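Local coordinates for uncharacterized protein YjgB (PDB 4YGT) that is of unknown function but is probably a secreted lipoprotein of Bacillus subtilis, belonging to the DUF4309 family, at residues A[30-35]-A[155-160]; A[64-69]-A[88-93]. All blocks are in the same frame, centred on the assembly; numbering follows the deposited sequence.

Contact 1. Residues A[30-35]-A[155-160]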
ATOM      1  N   GLY A  30      -2.216   1.895  11.530  1.00 37.03           N
ATOM      2  CA  GLY A  30      -0.903   1.469  11.031  1.00 36.01           C
ATOM      3  C   GLY A  30      -0.958   0.082  10.405  1.00 37.77           C
ATOM      4  O   GLY A  30      -0.024  -0.718  10.516  1.00 36.40           O
ATOM      5  N   GLU A  31      -2.090  -0.204   9.771  1.00 34.70           N
ATOM      6  CA  GLU A  31      -2.399  -1.461   9.105  1.00 34.95           C
ATOM      7  C   GLU A  31      -3.049  -1.215   7.775  1.00 40.05           C
ATOM      8  O   GLU A  31      -3.622  -0.153   7.550  1.00 40.53           O
ATOM      9  CB  GLU A  31      -3.397  -2.271   9.946  1.00 36.07           C
ATOM     10  CG  GLU A  31      -2.858  -2.859  11.224  1.00 45.16           C
ATOM     11  CD  GLU A  31      -3.923  -3.503  12.086  1.00 52.02           C
ATOM     12  OE1 GLU A  31      -4.963  -3.962  11.550  1.00 37.92           O
ATOM     13  OE2 GLU A  31      -3.705  -3.548  13.315  1.00 57.33           O
HETATM   14  N   MSE A  32      -3.071  -2.230   6.948  1.00 38.67           N
HETATM   15  CA  MSE A  32      -3.803  -2.202   5.700  1.00 41.03           C
HETATM   16  C   MSE A  32      -4.950  -3.219   5.814  1.00 46.30           C
HETATM   17  O   MSE A  32      -4.942  -4.037   6.747  1.00 43.73           O
HETATM   18  CB  MSE A  32      -2.879  -2.425   4.529  1.00 43.94           C
HETATM   19  CG  MSE A  32      -1.962  -1.255   4.370  1.00 53.87           C
HETATM   20 SE   MSE A  32      -1.409  -1.167   2.572  0.75 65.20          SE
HETATM   21  CE  MSE A  32      -1.338   0.666   2.332  1.00 62.23           C
ATOM     22  N   PRO A  33      -6.032  -3.095   5.013  1.00 46.11           N
ATOM     23  CA  PRO A  33      -7.179  -3.990   5.224  1.00 46.86           C
ATOM     24  C   PRO A  33      -7.048  -5.356   4.555  1.00 49.13           C
ATOM     25  O   PRO A  33      -6.002  -5.708   3.975  1.00 46.14           O
ATOM     26  CB  PRO A  33      -8.358  -3.202   4.637  1.00 50.61           C
ATOM     27  CG  PRO A  33      -7.774  -1.925   4.069  1.00 54.47           C
ATOM     28  CD  PRO A  33      -6.315  -2.118   3.945  1.00 48.19           C
ATOM     29  N   GLN A  34      -8.144  -6.147   4.687  1.00 47.84           N
ATOM     30  CA  GLN A  34      -8.352  -7.464   4.084  1.00 48.86           C
ATOM     31  C   GLN A  34      -7.296  -8.494   4.538  1.00 48.26           C
ATOM     32  O   GLN A  34      -7.250  -8.831   5.718  1.00 46.41           O
ATOM     33  CB  GLN A  34      -8.391  -7.351   2.532  1.00 52.17           C
ATOM     34  CG  GLN A  34      -9.448  -6.389   1.954  1.00 75.14           C
ATOM     35  CD  GLN A  34     -10.864  -6.804   2.259  1.00 97.66           C
ATOM     36  OE1 GLN A  34     -11.474  -6.338   3.231  1.00 93.11           O
ATOM     37  NE2 GLN A  34     -11.409  -7.708   1.446  1.00 90.89           N
ATOM     38  N   GLN A  35      -6.476  -9.005   3.603  1.00 43.72           N
ATOM     39  CA  GLN A  35      -5.484 -10.053   3.861  1.00 42.85           C
ATOM     40  C   GLN A  35      -4.387  -9.583   4.822  1.00 42.57           C
ATOM     41  O   GLN A  35      -3.918 -10.379   5.649  1.00 40.20           O
ATOM     42  CB  GLN A  35      -4.858 -10.555   2.543  1.00 45.07           C
ATOM     43  CG  GLN A  35      -5.858 -11.229   1.570  1.00 78.19           C
ATOM     44  CD  GLN A  35      -6.842 -10.306   0.844  1.00 95.71           C
ATOM     45  OE1 GLN A  35      -6.613  -9.092   0.677  1.00 86.53           O
ATOM     46  NE2 GLN A  35      -7.958 -10.877   0.370  1.00 80.14           N
ATOM     47  N   VAL A 155       0.116   1.643  -3.219  1.00 40.12           N
ATOM     48  CA  VAL A 155      -0.234   2.500  -2.089  1.00 37.98           C
ATOM     49  C   VAL A 155       0.656   2.066  -0.935  1.00 39.78           C
ATOM     50  O   VAL A 155       0.676   0.889  -0.604  1.00 35.78           O
ATOM     51  CB  VAL A 155      -1.735   2.406  -1.747  1.00 40.99           C
ATOM     52  CG1 VAL A 155      -2.098   3.377  -0.636  1.00 41.48           C
ATOM     53  CG2 VAL A 155      -2.599   2.661  -2.975  1.00 43.50           C
ATOM     54  N   ASN A 156       1.452   2.991  -0.385  1.00 39.81           N
ATOM     55  CA  ASN A 156       2.371   2.722   0.724  1.00 38.89           C
ATOM     56  C   ASN A 156       1.864   3.216   2.058  1.00 44.08           C
ATOM     57  O   ASN A 156       1.282   4.293   2.142  1.00 45.62           O
ATOM     58  CB  ASN A 156       3.735   3.355   0.468  1.00 38.02           C
ATOM     59  CG  ASN A 156       4.397   2.939  -0.808  1.00 53.46           C
ATOM     60  OD1 ASN A 156       4.046   1.923  -1.407  1.00 52.16           O
ATOM     61  ND2 ASN A 156       5.378   3.724  -1.254  1.00 42.64           N
ATOM     62  N   LEU A 157       2.104   2.431   3.119  1.00 40.38           N
ATOM     63  CA  LEU A 157       1.779   2.834   4.479  1.00 39.01           C
ATOM     64  C   LEU A 157       3.023   2.791   5.332  1.00 42.26           C
ATOM     65  O   LEU A 157       3.694   1.766   5.375  1.00 40.17           O
ATOM     66  CB  LEU A 157       0.677   1.967   5.094  1.00 37.67           C
ATOM     67  CG  LEU A 157       0.177   2.380   6.489  1.00 41.78           C
ATOM     68  CD1 LEU A 157      -0.518   3.720   6.466  1.00 42.64           C
ATOM     69  CD2 LEU A 157      -0.722   1.348   7.038  1.00 41.90           C
ATOM     70  N   LYS A 158       3.337   3.909   6.016  1.00 42.11           N
ATOM     71  CA  LYS A 158       4.484   3.969   6.922  1.00 42.99           C
ATOM     72  C   LYS A 158       4.208   4.938   8.061  1.00 47.25           C
ATOM     73  O   LYS A 158       3.249   5.700   7.988  1.00 46.23           O
ATOM     74  CB  LYS A 158       5.797   4.313   6.181  1.00 45.64           C
ATOM     75  CG  LYS A 158       5.878   5.671   5.498  1.00 60.51           C
ATOM     76  CD  LYS A 158       7.332   5.952   5.127  1.00 70.14           C
ATOM     77  CE  LYS A 158       7.498   7.035   4.093  1.00 91.13           C
ATOM     78  NZ  LYS A 158       8.798   6.912   3.371  1.00100.88           N
ATOM     79  N   ALA A 159       5.045   4.917   9.112  1.00 46.32           N
ATOM     80  CA  ALA A 159       4.911   5.871  10.215  1.00 49.28           C
ATOM     81  C   ALA A 159       5.380   7.244   9.785  1.00 55.22           C
ATOM     82  O   ALA A 159       6.328   7.355   8.983  1.00 56.90           O
ATOM     83  CB  ALA A 159       5.715   5.408  11.419  1.00 52.32           C
ATOM     84  N   LYS A 160       4.703   8.294  10.284  1.00 52.09           N
ATOM     85  CA  LYS A 160       5.086   9.695  10.050  1.00 56.87           C
ATOM     86  C   LYS A 160       6.502   9.958  10.622  1.00 77.74           C
ATOM     87  O   LYS A 160       6.763   9.567  11.787  1.00 76.94           O
ATOM     88  CB  LYS A 160       4.075  10.678  10.688  1.00 59.96           C
ATOM     89  CG  LYS A 160       2.879  11.039   9.803  1.00 67.55           C
ATOM     90  CD  LYS A 160       2.485  12.516   9.916  1.00 79.01           C
ATOM     91  CE  LYS A 160       1.804  12.877  11.233  1.00100.69           C
ATOM     92  NZ  LYS A 160       1.707  14.355  11.492  1.00105.50           N
ATOM     93  OXT LYS A 160       7.349  10.528   9.894  1.00104.58           O
TER
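Glu31 O takes a hydrogen bond from Thr26 OG1, in the last turn of helix 14-27, and has the methyl Leu157 CD2 3.3 Å away. The same methyl lies 3.4 Å from Glu31 N and 3.6 Å from Gly30 C, so one branch of the leucine presses on the backbone where the chain leaves the helix. With CG anti to the backbone N (chi1 -175°) Leu157 extends off the strand, and chi2 of 65° turns CD2 to the loop. Gly30, with its positive phi, closes the helix in a Schellman motif. The CB of Glu31 points away from the strand, and its carboxylate is held by Gly38 N and Thr40 OG1.

Met32, present as selenomethionine, brings the other apolar tip. The two side chains run alongside each other head to tail: Met32 CG is 3.9 Å from Leu157 CD2, while Met32 CE is 3.7 Å from Leu157 CB. A bend at chi3 (144°) also sets CE 3.6 Å from Val155 O and 4.1 Å from Val155 CG1. That methyl thus lies against Val155 and Leu157 and touches the Asn156 backbone between them.

Met32 rests further on Leu142, Ile91 and Tyr93, and Leu157 on Ala27 and Ile41. The loop after helix 14-27 is thereby packed onto one face of the antiparallel sheet, over strand 152-159 and its neighbours 88-95 and 140-146.

Contact 2. Residues A[64-69]-A[88-93]. With SO4 (sulfate ion), chain B.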
ATOM      1  N   ASN A  64      16.430  -5.540  -3.318  1.00 61.18           N
ATOM      2  CA  ASN A  64      15.059  -5.680  -2.867  1.00 56.43           C
ATOM      3  C   ASN A  64      14.971  -5.680  -1.339  1.00 58.03           C
ATOM      4  O   ASN A  64      15.451  -6.617  -0.687  1.00 58.64           O
ATOM      5  CB  ASN A  64      14.437  -6.967  -3.421  1.00 55.71           C
ATOM      6  CG  ASN A  64      12.980  -7.104  -3.040  1.00 62.69           C
ATOM      7  OD1 ASN A  64      12.234  -6.118  -2.979  1.00 45.89           O
ATOM      8  ND2 ASN A  64      12.550  -8.324  -2.774  1.00 55.90           N
ATOM      9  N   ARG A  65      14.329  -4.653  -0.771  1.00 52.25           N
ATOM     10  CA  ARG A  65      14.164  -4.600   0.682  1.00 51.97           C
ATOM     11  C   ARG A  65      12.716  -4.952   1.110  1.00 51.65           C
ATOM     12  O   ARG A  65      12.357  -4.746   2.267  1.00 52.27           O
ATOM     13  CB  ARG A  65      14.619  -3.242   1.249  1.00 53.09           C
ATOM     14  CG  ARG A  65      13.800  -2.063   0.812  1.00 56.98           C
ATOM     15  CD  ARG A  65      14.454  -0.763   1.186  1.00 62.18           C
ATOM     16  NE  ARG A  65      13.526   0.315   0.876  1.00 66.01           N
ATOM     17  CZ  ARG A  65      12.586   0.743   1.705  1.00 75.25           C
ATOM     18  NH1 ARG A  65      12.493   0.238   2.932  1.00 59.69           N
ATOM     19  NH2 ARG A  65      11.746   1.697   1.328  1.00 68.70           N
ATOM     20  N   PHE A  66      11.929  -5.567   0.198  1.00 44.56           N
ATOM     21  CA  PHE A  66      10.540  -5.963   0.445  1.00 40.58           C
ATOM     22  C   PHE A  66      10.307  -7.425   0.264  1.00 43.72           C
ATOM     23  O   PHE A  66      10.705  -7.992  -0.748  1.00 43.96           O
ATOM     24  CB  PHE A  66       9.557  -5.227  -0.490  1.00 40.28           C
ATOM     25  CG  PHE A  66       9.310  -3.790  -0.109  1.00 41.94           C
ATOM     26  CD1 PHE A  66      10.205  -2.791  -0.483  1.00 48.02           C
ATOM     27  CD2 PHE A  66       8.202  -3.436   0.653  1.00 41.62           C
ATOM     28  CE1 PHE A  66      10.009  -1.472  -0.076  1.00 49.54           C
ATOM     29  CE2 PHE A  66       7.994  -2.122   1.039  1.00 44.73           C
ATOM     30  CZ  PHE A  66       8.906  -1.149   0.689  1.00 46.69           C
ATOM     31  N   ASP A  67       9.595  -8.034   1.220  1.00 40.79           N
ATOM     32  CA  ASP A  67       9.074  -9.395   1.062  1.00 40.54           C
ATOM     33  C   ASP A  67       7.910  -9.212   0.116  1.00 45.20           C
ATOM     34  O   ASP A  67       6.982  -8.480   0.457  1.00 43.05           O
ATOM     35  CB  ASP A  67       8.655 -10.000   2.413  1.00 40.43           C
ATOM     36  CG  ASP A  67       9.752 -10.755   3.120  1.00 46.75           C
ATOM     37  OD1 ASP A  67      10.784 -11.070   2.471  1.00 48.27           O
ATOM     38  OD2 ASP A  67       9.584 -11.048   4.306  1.00 54.98           O
ATOM     39  N   LEU A  68       8.020  -9.719  -1.121  1.00 43.46           N
ATOM     40  CA  LEU A  68       6.981  -9.457  -2.121  1.00 41.90           C
ATOM     41  C   LEU A  68       6.049 -10.655  -2.370  1.00 45.61           C
ATOM     42  O   LEU A  68       6.487 -11.794  -2.566  1.00 44.64           O
ATOM     43  CB  LEU A  68       7.607  -8.992  -3.432  1.00 41.87           C
ATOM     44  CG  LEU A  68       8.287  -7.643  -3.381  1.00 44.45           C
ATOM     45  CD1 LEU A  68       9.325  -7.528  -4.489  1.00 46.45           C
ATOM     46  CD2 LEU A  68       7.264  -6.499  -3.430  1.00 42.48           C
ATOM     47  N   TYR A  69       4.746 -10.363  -2.318  1.00 39.97           N
ATOM     48  CA  TYR A  69       3.672 -11.327  -2.509  1.00 38.24           C
ATOM     49  C   TYR A  69       2.900 -10.891  -3.718  1.00 42.23           C
ATOM     50  O   TYR A  69       2.353  -9.791  -3.755  1.00 39.75           O
ATOM     51  CB  TYR A  69       2.803 -11.420  -1.250  1.00 35.79           C
ATOM     52  CG  TYR A  69       3.573 -11.946  -0.056  1.00 35.70           C
ATOM     53  CD1 TYR A  69       3.686 -13.311   0.177  1.00 38.65           C
ATOM     54  CD2 TYR A  69       4.200 -11.077   0.836  1.00 35.81           C
ATOM     55  CE1 TYR A  69       4.396 -13.804   1.270  1.00 39.86           C
ATOM     56  CE2 TYR A  69       4.909 -11.556   1.942  1.00 37.28           C
ATOM     57  CZ  TYR A  69       5.008 -12.922   2.148  1.00 45.32           C
ATOM     58  OH  TYR A  69       5.680 -13.411   3.238  1.00 46.63           O
ATOM     59  N   ILE A  88       7.620  -4.422  11.049  1.00 45.46           N
ATOM     60  CA  ILE A  88       7.262  -3.849   9.747  1.00 41.13           C
ATOM     61  C   ILE A  88       7.584  -2.325   9.683  1.00 47.07           C
ATOM     62  O   ILE A  88       7.108  -1.538  10.506  1.00 45.45           O
ATOM     63  CB  ILE A  88       5.773  -4.139   9.411  1.00 40.29           C
ATOM     64  CG1 ILE A  88       5.461  -5.675   9.411  1.00 38.76           C
ATOM     65  CG2 ILE A  88       5.353  -3.469   8.090  1.00 39.14           C
ATOM     66  CD1 ILE A  88       3.939  -6.011   9.251  1.00 34.43           C
ATOM     67  N   SER A  89       8.378  -1.915   8.678  1.00 45.68           N
ATOM     68  CA  SER A  89       8.670  -0.489   8.501  1.00 46.19           C
ATOM     69  C   SER A  89       7.742   0.118   7.459  1.00 49.08           C
ATOM     70  O   SER A  89       7.419   1.292   7.577  1.00 50.52           O
ATOM     71  CB  SER A  89      10.131  -0.238   8.141  1.00 49.24           C
ATOM     72  OG  SER A  89      10.591  -1.060   7.088  1.00 53.57           O
ATOM     73  N   GLU A  90       7.269  -0.679   6.461  1.00 42.65           N
ATOM     74  CA  GLU A  90       6.384  -0.172   5.409  1.00 39.02           C
ATOM     75  C   GLU A  90       5.561  -1.273   4.796  1.00 39.33           C
ATOM     76  O   GLU A  90       6.041  -2.406   4.645  1.00 38.15           O
ATOM     77  CB  GLU A  90       7.221   0.536   4.323  1.00 42.03           C
ATOM     78  CG  GLU A  90       6.441   1.224   3.211  1.00 51.91           C
ATOM     79  CD  GLU A  90       7.270   2.030   2.231  1.00 62.84           C
ATOM     80  OE1 GLU A  90       8.397   2.448   2.583  1.00 54.00           O
ATOM     81  OE2 GLU A  90       6.768   2.271   1.111  1.00 57.24           O
ATOM     82  N   ILE A  91       4.305  -0.947   4.448  1.00 34.45           N
ATOM     83  CA  ILE A  91       3.421  -1.900   3.755  1.00 32.74           C
ATOM     84  C   ILE A  91       3.129  -1.282   2.395  1.00 35.92           C
ATOM     85  O   ILE A  91       2.866  -0.087   2.312  1.00 35.68           O
ATOM     86  CB  ILE A  91       2.119  -2.299   4.541  1.00 34.07           C
ATOM     87  CG1 ILE A  91       2.452  -2.768   5.979  1.00 35.52           C
ATOM     88  CG2 ILE A  91       1.320  -3.380   3.781  1.00 28.97           C
ATOM     89  CD1 ILE A  91       1.262  -2.950   6.947  1.00 39.11           C
ATOM     90  N   ARG A  92       3.253  -2.081   1.338  1.00 31.74           N
ATOM     91  CA  ARG A  92       3.004  -1.683  -0.026  1.00 32.25           C
ATOM     92  C   ARG A  92       1.881  -2.561  -0.597  1.00 37.90           C
ATOM     93  O   ARG A  92       1.994  -3.786  -0.598  1.00 38.37           O
ATOM     94  CB  ARG A  92       4.309  -1.816  -0.807  1.00 36.69           C
ATOM     95  CG  ARG A  92       4.371  -1.016  -2.078  1.00 51.34           C
ATOM     96  CD  ARG A  92       5.802  -0.892  -2.543  1.00 60.56           C
ATOM     97  NE  ARG A  92       6.540   0.178  -1.868  1.00 65.68           N
ATOM     98  CZ  ARG A  92       7.828   0.430  -2.082  1.00 74.83           C
ATOM     99  NH1 ARG A  92       8.531  -0.333  -2.906  1.00 69.23           N
ATOM    100  NH2 ARG A  92       8.433   1.416  -1.437  1.00 57.91           N
ATOM    101  N   TYR A  93       0.774  -1.923  -1.022  1.00 34.50           N
ATOM    102  CA  TYR A  93      -0.421  -2.518  -1.620  1.00 33.31           C
ATOM    103  C   TYR A  93      -0.328  -2.340  -3.145  1.00 37.25           C
ATOM    104  O   TYR A  93      -0.264  -1.211  -3.617  1.00 34.82           O
ATOM    105  CB  TYR A  93      -1.672  -1.849  -1.017  1.00 34.33           C
ATOM    106  CG  TYR A  93      -2.988  -2.306  -1.595  1.00 38.76           C
ATOM    107  CD1 TYR A  93      -3.639  -3.429  -1.095  1.00 41.77           C
ATOM    108  CD2 TYR A  93      -3.599  -1.604  -2.629  1.00 41.90           C
ATOM    109  CE1 TYR A  93      -4.836  -3.878  -1.653  1.00 46.55           C
ATOM    110  CE2 TYR A  93      -4.805  -2.033  -3.183  1.00 44.25           C
ATOM    111  CZ  TYR A  93      -5.423  -3.171  -2.690  1.00 51.01           C
ATOM    112  OH  TYR A  93      -6.608  -3.608  -3.242  1.00 53.17           O
TER
HETATM  113  S   SO4 B 201      12.848   1.039  -2.680  1.00 62.85           S
HETATM  114  O1  SO4 B 201      13.956   0.461  -1.910  1.00 61.24           O
HETATM  115  O2  SO4 B 201      12.171   0.039  -3.498  1.00 64.16           O
HETATM  116  O3  SO4 B 201      11.901   1.637  -1.732  1.00 64.78           O
HETATM  117  O4  SO4 B 201      13.324   2.065  -3.588  1.00 65.88           O
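A small anion site, filled by a sulfate probably from the crystallisation liquor, joins Arg65 to Arg92, with a salt-bridge network running on to Glu90. Arg65 NE gives sulfate O1 the shortest bond, 2.8 Å, and Arg65 NH2 reaches sulfate O3 at 3.1 Å; Arg92 NH2 adds a weak bond to O3. Phe66 sits between the two arginines: its CE1 lies over one face of the Arg65 guanidinium, and its CZ is 3.4 Å from Arg92 CZ, over one face of that guanidinium, the two planes 31° apart. A bend at chi3 (-82°) folds the Arg92 head across the ring.

Glu90 CD meets the ring edge, 3.9 Å from Phe66 CZ. Glu90 OE2 accepts a 3.2 Å hydrogen bond from Arg92 NH2 as part of a salt bridge, the donor lying above the carboxylate plane, while OE1 makes a long salt bridge to Arg65 NH2. A leucine in place of Arg92 would probably leave Glu90 OE2 without its charged mate and the Phe66 ring without its guanidinium cover.

Strand 77-82 lies between strands 67-69 and 88-95; Arg65, Phe66 and Glu90 touch its Ser81, which faces a classic beta bulge at Ser89 and Glu90.

How the contacts relate
From the N terminus the chain runs through helix 14-27 into residues 30-35, whose partner comes only at 155-160, the C-terminal end: contact 1 closes a loop of 119 residues. Contact 2 falls wholly within it, a short loop of 18 residues that leaves 64-69, forms strand 77-82 and returns at 88-93. The two meet in the sheet, where strands 88-95 and 152-159 are antiparallel neighbours; Leu157 N lies 2.8 Å from Ile91 O, a probable hydrogen bond. Contact 1 lies on the face carrying Ile91, contact 2 on that carrying Glu90 and Arg92. Together they tie the N-terminal helix and its loop, the central strands and the sheet's 67-69 edge.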